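Oxidoreductase, 2OG-Fe(II) oxygenase family (Burkholderia pseudomallei, PDB 6N1F) binds an iron(III) ion and probably works as an oxidoreductase of the iron- and 2-oxoglutarate-dependent oxygenase family. Local coordinates at residues A41-V46 / V200-C205; A63-L68 / I170-A175. All blocks are in the same frame, centred on the assembly; numbering follows the deposited sequence. Where two conformers were deposited one is given.

From the N terminus the chain first forms helix 36-45, whose C-terminal end supplies one side of contact 1, then strand 48-51 and helix 59-70, which carries the first half of contact 2. The chain returns at 170-175, the end of strand 166-171 and the loop after it, to complete contact 2, and only at 200-205 does it close the longer loop of contact 1; contact 2 is therefore nested inside contact 1. Both tie an early helix to the seven-stranded antiparallel sheet of this 2OG-Fe(II) oxygenase, on opposite sides of the chain's centre. Strands 166-171 and 200-204 are neighbours in that sheet, where Val200 CG2 packs 4.1 Å from Ile170 CG1.

Contact 1. Residues A41-V46 / V200-C205; sequences AQLREV and VIVTSC
Leu43 carries this contact from the helix side, its two methyl groups meeting different parts of strand 200-204. The apolar part pairs Leu43 CD2 with Val202 CG1 at 4.1 Å, the two side chains crossing at about a right angle. Leucine from the helix and beta-branched valine, well suited to an extended strand, together fill the gap between short-segment axes 8.7 Å apart. With Leu43 CG swung opposite its own backbone nitrogen (chi1 180°), the branched end extends toward the strand.

The second kind of contact is methyl against backbone: Leu43 CD1 lies 3.7 Å from Val202 O and 4.1 Å from both Thr203 CA and Ser204 N. No hydrogen bond joins the segments, so van der Waals packing holds them. The side chain of Thr203 leaves the backbone away from the helix, and its OG1 is hydrogen-bonded to Thr48 OG1; that side chain is about 7 Å from the bound iron, held by His155, Asp157 and His209.

The short segments run in roughly the same direction, 35° apart. Strand 200-204 lies between strands 48-51 and 166-171, in a sheet that probably belongs to the double-stranded beta-helix core expected of this family. Val202 and Ser204 pair through their backbones with Val49 and Gly47. Helix 120-130 adds Phe130, touching both Leu43 and Val202, and Phe166 also packs on Leu43.

Contact 2. Residues A63-L68 / I170-A175; sequences ARIDAL and IQLGRA
One methyl of Leu172 meets two consecutive residues of helix 59-70. On the tightly packed side, Leu172 CD1 lies 4.2 Å from Ile65 CG2, and these two side chains cross at about a right angle. Both residues are buried, and their branched apolar ends suit a place where a helix faces the end of a strand. Ile65 has CG2 opposite its backbone nitrogen and CG1 opposite its carbonyl carbon (chi1 -68°); CG2 is the branch that meets the leucine.

Asp66 makes the looser, partly exposed side. Its carboxylate passes Leu172 in the opposite direction, with OD1 4.1 Å from CD1 of that leucine and OD2 4.1 Å from Leu172 O. No hydrogen bond crosses between the segments; OD1 instead accepts a weak one from Gln69 NE2, one turn further along the helix. A small polar residue suits this border, where the carboxylate lies alongside the leucine.

Beyond Leu172 the chain turns, and Gly173 N gives a weak hydrogen bond to Gln171 OE1 (3.3 Å). The contact is plain packing away from the iron site, joining helix 59-70 to the end of a strand in what is probably the family's double-stranded beta-helix core. Leu222 of strand 218-227 packs against both Ile65 and Ile170, Leu172 pairs through its backbone with Thr220, and helix 109-117 receives Arg64 and Leu68 from helix 59-70.

Contact 1. Residues A41-V46 / V200-C205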
loop_
_atom_site.group_PDB
_atom_site.type_symbol
_atom_site.label_atom_id
_atom_site.label_comp_id
_atom_site.label_asym_id
_atom_site.label_seq_id
_atom_site.Cartn_x
_atom_site.Cartn_y
_atom_site.Cartn_z
ATOM N N ALA A 41 14.006 -8.295 -7.250
ATOM C CA ALA A 41 15.279 -7.610 -7.453
ATOM C C ALA A 41 15.104 -6.091 -7.476
ATOM O O ALA A 41 15.945 -5.360 -6.943
ATOM C CB ALA A 41 15.935 -8.100 -8.741
ATOM N N GLN A 42 14.022 -5.593 -8.085
ATOM C CA GLN A 42 13.801 -4.146 -8.086
ATOM C C GLN A 42 13.478 -3.645 -6.691
ATOM O O GLN A 42 13.942 -2.571 -6.286
ATOM C CB GLN A 42 12.675 -3.750 -9.044
ATOM C CG GLN A 42 12.697 -2.250 -9.352
ATOM C CD GLN A 42 11.538 -1.784 -10.199
ATOM O OE1 GLN A 42 11.035 -2.508 -11.045
ATOM N NE2 GLN A 42 11.103 -0.551 -9.967
ATOM N N LEU A 43 12.655 -4.398 -5.957
ATOM C CA LEU A 43 12.380 -4.064 -4.567
ATOM C C LEU A 43 13.672 -4.035 -3.769
ATOM O O LEU A 43 13.883 -3.139 -2.937
ATOM C CB LEU A 43 11.395 -5.075 -3.975
ATOM C CG LEU A 43 10.989 -4.871 -2.518
ATOM C CD1 LEU A 43 10.227 -3.579 -2.396
ATOM C CD2 LEU A 43 10.136 -6.026 -2.001
ATOM N N ARG A 44 14.557 -5.002 -4.035
ATOM C CA ARG A 44 15.857 -5.064 -3.375
ATOM C C ARG A 44 16.729 -3.861 -3.730
ATOM O O ARG A 44 17.239 -3.173 -2.840
ATOM C CB ARG A 44 16.561 -6.371 -3.753
ATOM C CG ARG A 44 17.257 -7.072 -2.593
ATOM C CD ARG A 44 17.942 -8.367 -3.032
ATOM N NE ARG A 44 17.006 -9.305 -3.653
ATOM C CZ ARG A 44 17.094 -9.756 -4.905
ATOM N NH1 ARG A 44 18.090 -9.372 -5.696
ATOM N NH2 ARG A 44 16.180 -10.603 -5.363
ATOM N N GLU A 45 16.920 -3.591 -5.025
ATOM C CA GLU A 45 17.905 -2.585 -5.422
ATOM C C GLU A 45 17.337 -1.177 -5.333
ATOM O O GLU A 45 17.985 -0.274 -4.797
ATOM C CB GLU A 45 18.406 -2.862 -6.840
ATOM C CG GLU A 45 19.225 -4.147 -6.949
ATOM C CD GLU A 45 19.538 -4.534 -8.384
ATOM O OE1 GLU A 45 18.734 -4.194 -9.288
ATOM O OE2 GLU A 45 20.592 -5.178 -8.597
ATOM N N VAL A 46 16.127 -0.984 -5.857
ATOM C CA VAL A 46 15.485 0.324 -5.894
ATOM C C VAL A 46 14.785 0.628 -4.574
ATOM O O VAL A 46 14.820 1.762 -4.088
ATOM C CB VAL A 46 14.502 0.386 -7.081
ATOM C CG1 VAL A 46 13.667 1.639 -7.022
ATOM C CG2 VAL A 46 15.245 0.305 -8.396
ATOM N N VAL A 200 -0.216 -2.323 -8.465
ATOM C CA VAL A 200 0.112 -2.583 -7.072
ATOM C C VAL A 200 1.545 -2.124 -6.850
ATOM O O VAL A 200 2.456 -2.535 -7.578
ATOM C CB VAL A 200 -0.037 -4.081 -6.727
ATOM C CG1 VAL A 200 0.409 -4.352 -5.309
ATOM C CG2 VAL A 200 -1.477 -4.542 -6.948
ATOM N N ILE A 201 1.749 -1.269 -5.858
ATOM C CA ILE A 201 3.078 -0.794 -5.500
ATOM C C ILE A 201 3.499 -1.533 -4.237
ATOM O O ILE A 201 2.693 -1.716 -3.316
ATOM C CB ILE A 201 3.092 0.744 -5.322
ATOM C CG1 ILE A 201 2.770 1.422 -6.662
ATOM C CG2 ILE A 201 4.458 1.257 -4.777
ATOM C CD1 ILE A 201 2.492 2.953 -6.611
ATOM N N VAL A 202 4.728 -2.037 -4.227
ATOM C CA VAL A 202 5.330 -2.644 -3.046
ATOM C C VAL A 202 6.557 -1.821 -2.725
ATOM O O VAL A 202 7.358 -1.526 -3.618
ATOM C CB VAL A 202 5.705 -4.120 -3.273
ATOM C CG1 VAL A 202 6.241 -4.723 -1.983
ATOM C CG2 VAL A 202 4.501 -4.916 -3.772
ATOM N N THR A 203 6.679 -1.388 -1.481
ATOM C CA THR A 203 7.794 -0.512 -1.167
ATOM C C THR A 203 8.300 -0.808 0.235
ATOM O O THR A 203 7.540 -1.237 1.108
ATOM C CB THR A 203 7.404 0.979 -1.346
ATOM O OG1 THR A 203 8.521 1.802 -0.999
ATOM C CG2 THR A 203 6.229 1.362 -0.478
ATOM N N SER A 204 9.613 -0.640 0.412
ATOM C CA SER A 204 10.239 -0.781 1.720
ATOM C C SER A 204 9.985 0.458 2.563
ATOM O O SER A 204 10.141 1.587 2.092
ATOM C CB SER A 204 11.744 -0.996 1.584
ATOM O OG SER A 204 12.363 -0.992 2.865
ATOM N N CYS A 205 9.612 0.246 3.818
ATOM C CA CYS A 205 9.288 1.341 4.729
ATOM C C CYS A 205 10.523 2.082 5.234
ATOM O O CYS A 205 10.398 2.952 6.107
ATOM C CB CYS A 205 8.466 0.809 5.908
ATOM S SG CYS A 205 6.908 0.004 5.411
#

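Contact 2. Residues A63-L68 / I170-A175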
loop_
_atom_site.group_PDB
_atom_site.type_symbol
_atom_site.label_atom_id
_atom_site.label_comp_id
_atom_site.label_asym_id
_atom_site.label_seq_id
_atom_site.Cartn_x
_atom_site.Cartn_y
_atom_site.Cartn_z
ATOM N N ALA A 63 -12.527 -6.072 -8.525
ATOM C CA ALA A 63 -13.943 -5.724 -8.582
ATOM C C ALA A 63 -14.659 -6.087 -7.282
ATOM O O ALA A 63 -15.439 -5.288 -6.754
ATOM C CB ALA A 63 -14.602 -6.417 -9.775
ATOM N N ARG A 64 -14.392 -7.272 -6.740
ATOM C CA ARG A 64 -15.015 -7.657 -5.480
ATOM C C ARG A 64 -14.582 -6.729 -4.351
ATOM O O ARG A 64 -15.418 -6.206 -3.601
ATOM C CB ARG A 64 -14.675 -9.107 -5.145
ATOM C CG ARG A 64 -15.474 -9.667 -3.979
ATOM C CD ARG A 64 -15.043 -11.095 -3.653
ATOM N NE ARG A 64 -15.853 -11.693 -2.591
ATOM C CZ ARG A 64 -15.442 -12.697 -1.817
ATOM N NH1 ARG A 64 -14.229 -13.209 -1.984
ATOM N NH2 ARG A 64 -16.236 -13.181 -0.868
ATOM N N ILE A 65 -13.272 -6.524 -4.207
ATOM C CA ILE A 65 -12.759 -5.634 -3.166
ATOM C C ILE A 65 -13.431 -4.274 -3.253
ATOM O O ILE A 65 -13.837 -3.698 -2.234
ATOM C CB ILE A 65 -11.229 -5.509 -3.276
ATOM C CG1 ILE A 65 -10.558 -6.837 -2.929
ATOM C CG2 ILE A 65 -10.719 -4.348 -2.400
ATOM C CD1 ILE A 65 -9.093 -6.857 -3.291
ATOM N N ASP A 66 -13.601 -3.764 -4.473
ATOM C CA ASP A 66 -14.224 -2.457 -4.661
ATOM C C ASP A 66 -15.668 -2.447 -4.169
ATOM O O ASP A 66 -16.092 -1.501 -3.492
ATOM C CB ASP A 66 -14.159 -2.053 -6.131
ATOM C CG ASP A 66 -13.763 -0.611 -6.309
ATOM O OD1 ASP A 66 -13.724 0.115 -5.289
ATOM O OD2 ASP A 66 -13.478 -0.207 -7.457
ATOM N N ALA A 67 -16.445 -3.481 -4.507
ATOM C CA ALA A 67 -17.819 -3.555 -4.018
ATOM C C ALA A 67 -17.853 -3.659 -2.499
ATOM O O ALA A 67 -18.716 -3.064 -1.846
ATOM C CB ALA A 67 -18.545 -4.746 -4.647
ATOM N N LEU A 68 -16.910 -4.396 -1.919
ATOM C CA LEU A 68 -16.926 -4.606 -0.476
ATOM C C LEU A 68 -16.524 -3.347 0.281
ATOM O O LEU A 68 -17.156 -2.999 1.284
ATOM C CB LEU A 68 -16.009 -5.769 -0.106
ATOM C CG LEU A 68 -16.493 -7.177 -0.448
ATOM C CD1 LEU A 68 -15.369 -8.178 -0.247
ATOM C CD2 LEU A 68 -17.674 -7.533 0.426
ATOM N N ILE A 170 -2.734 -1.021 -3.530
ATOM C CA ILE A 170 -3.506 -1.450 -4.685
ATOM C C ILE A 170 -4.287 -0.252 -5.182
ATOM O O ILE A 170 -5.019 0.371 -4.406
ATOM C CB ILE A 170 -4.467 -2.585 -4.324
ATOM C CG1 ILE A 170 -3.714 -3.692 -3.601
ATOM C CG2 ILE A 170 -5.181 -3.113 -5.571
ATOM C CD1 ILE A 170 -4.622 -4.832 -3.215
ATOM N N GLN A 171 -4.158 0.069 -6.467
ATOM C CA GLN A 171 -4.812 1.257 -7.008
ATOM C C GLN A 171 -6.197 0.873 -7.491
ATOM O O GLN A 171 -6.342 0.075 -8.424
ATOM C CB GLN A 171 -4.014 1.900 -8.142
ATOM C CG GLN A 171 -4.604 3.232 -8.646
ATOM C CD GLN A 171 -4.699 4.298 -7.554
ATOM O OE1 GLN A 171 -5.634 5.107 -7.534
ATOM N NE2 GLN A 171 -3.738 4.296 -6.644
ATOM N N LEU A 172 -7.205 1.439 -6.849
ATOM C CA LEU A 172 -8.584 1.226 -7.215
ATOM C C LEU A 172 -9.171 2.422 -7.924
ATOM O O LEU A 172 -10.361 2.403 -8.275
ATOM C CB LEU A 172 -9.413 0.904 -5.968
ATOM C CG LEU A 172 -9.034 -0.391 -5.245
ATOM C CD1 LEU A 172 -9.862 -0.566 -3.976
ATOM C CD2 LEU A 172 -9.190 -1.596 -6.173
ATOM N N GLY A 173 -8.381 3.457 -8.143
ATOM C CA GLY A 173 -8.902 4.668 -8.747
ATOM C C GLY A 173 -9.009 4.515 -10.245
ATOM O O GLY A 173 -8.008 4.243 -10.916
ATOM N N ARG A 174 -10.223 4.689 -10.775
ATOM C CA ARG A 174 -10.462 4.425 -12.191
ATOM C C ARG A 174 -9.696 5.392 -13.087
ATOM O O ARG A 174 -9.110 4.977 -14.094
ATOM C CB ARG A 174 -11.959 4.494 -12.489
ATOM N N ALA A 175 -9.687 6.679 -12.745
ATOM C CA ALA A 175 -9.052 7.674 -13.601
ATOM C C ALA A 175 -8.819 8.939 -12.801
ATOM O O ALA A 175 -9.763 9.481 -12.217
ATOM C CB ALA A 175 -9.916 7.984 -14.828
#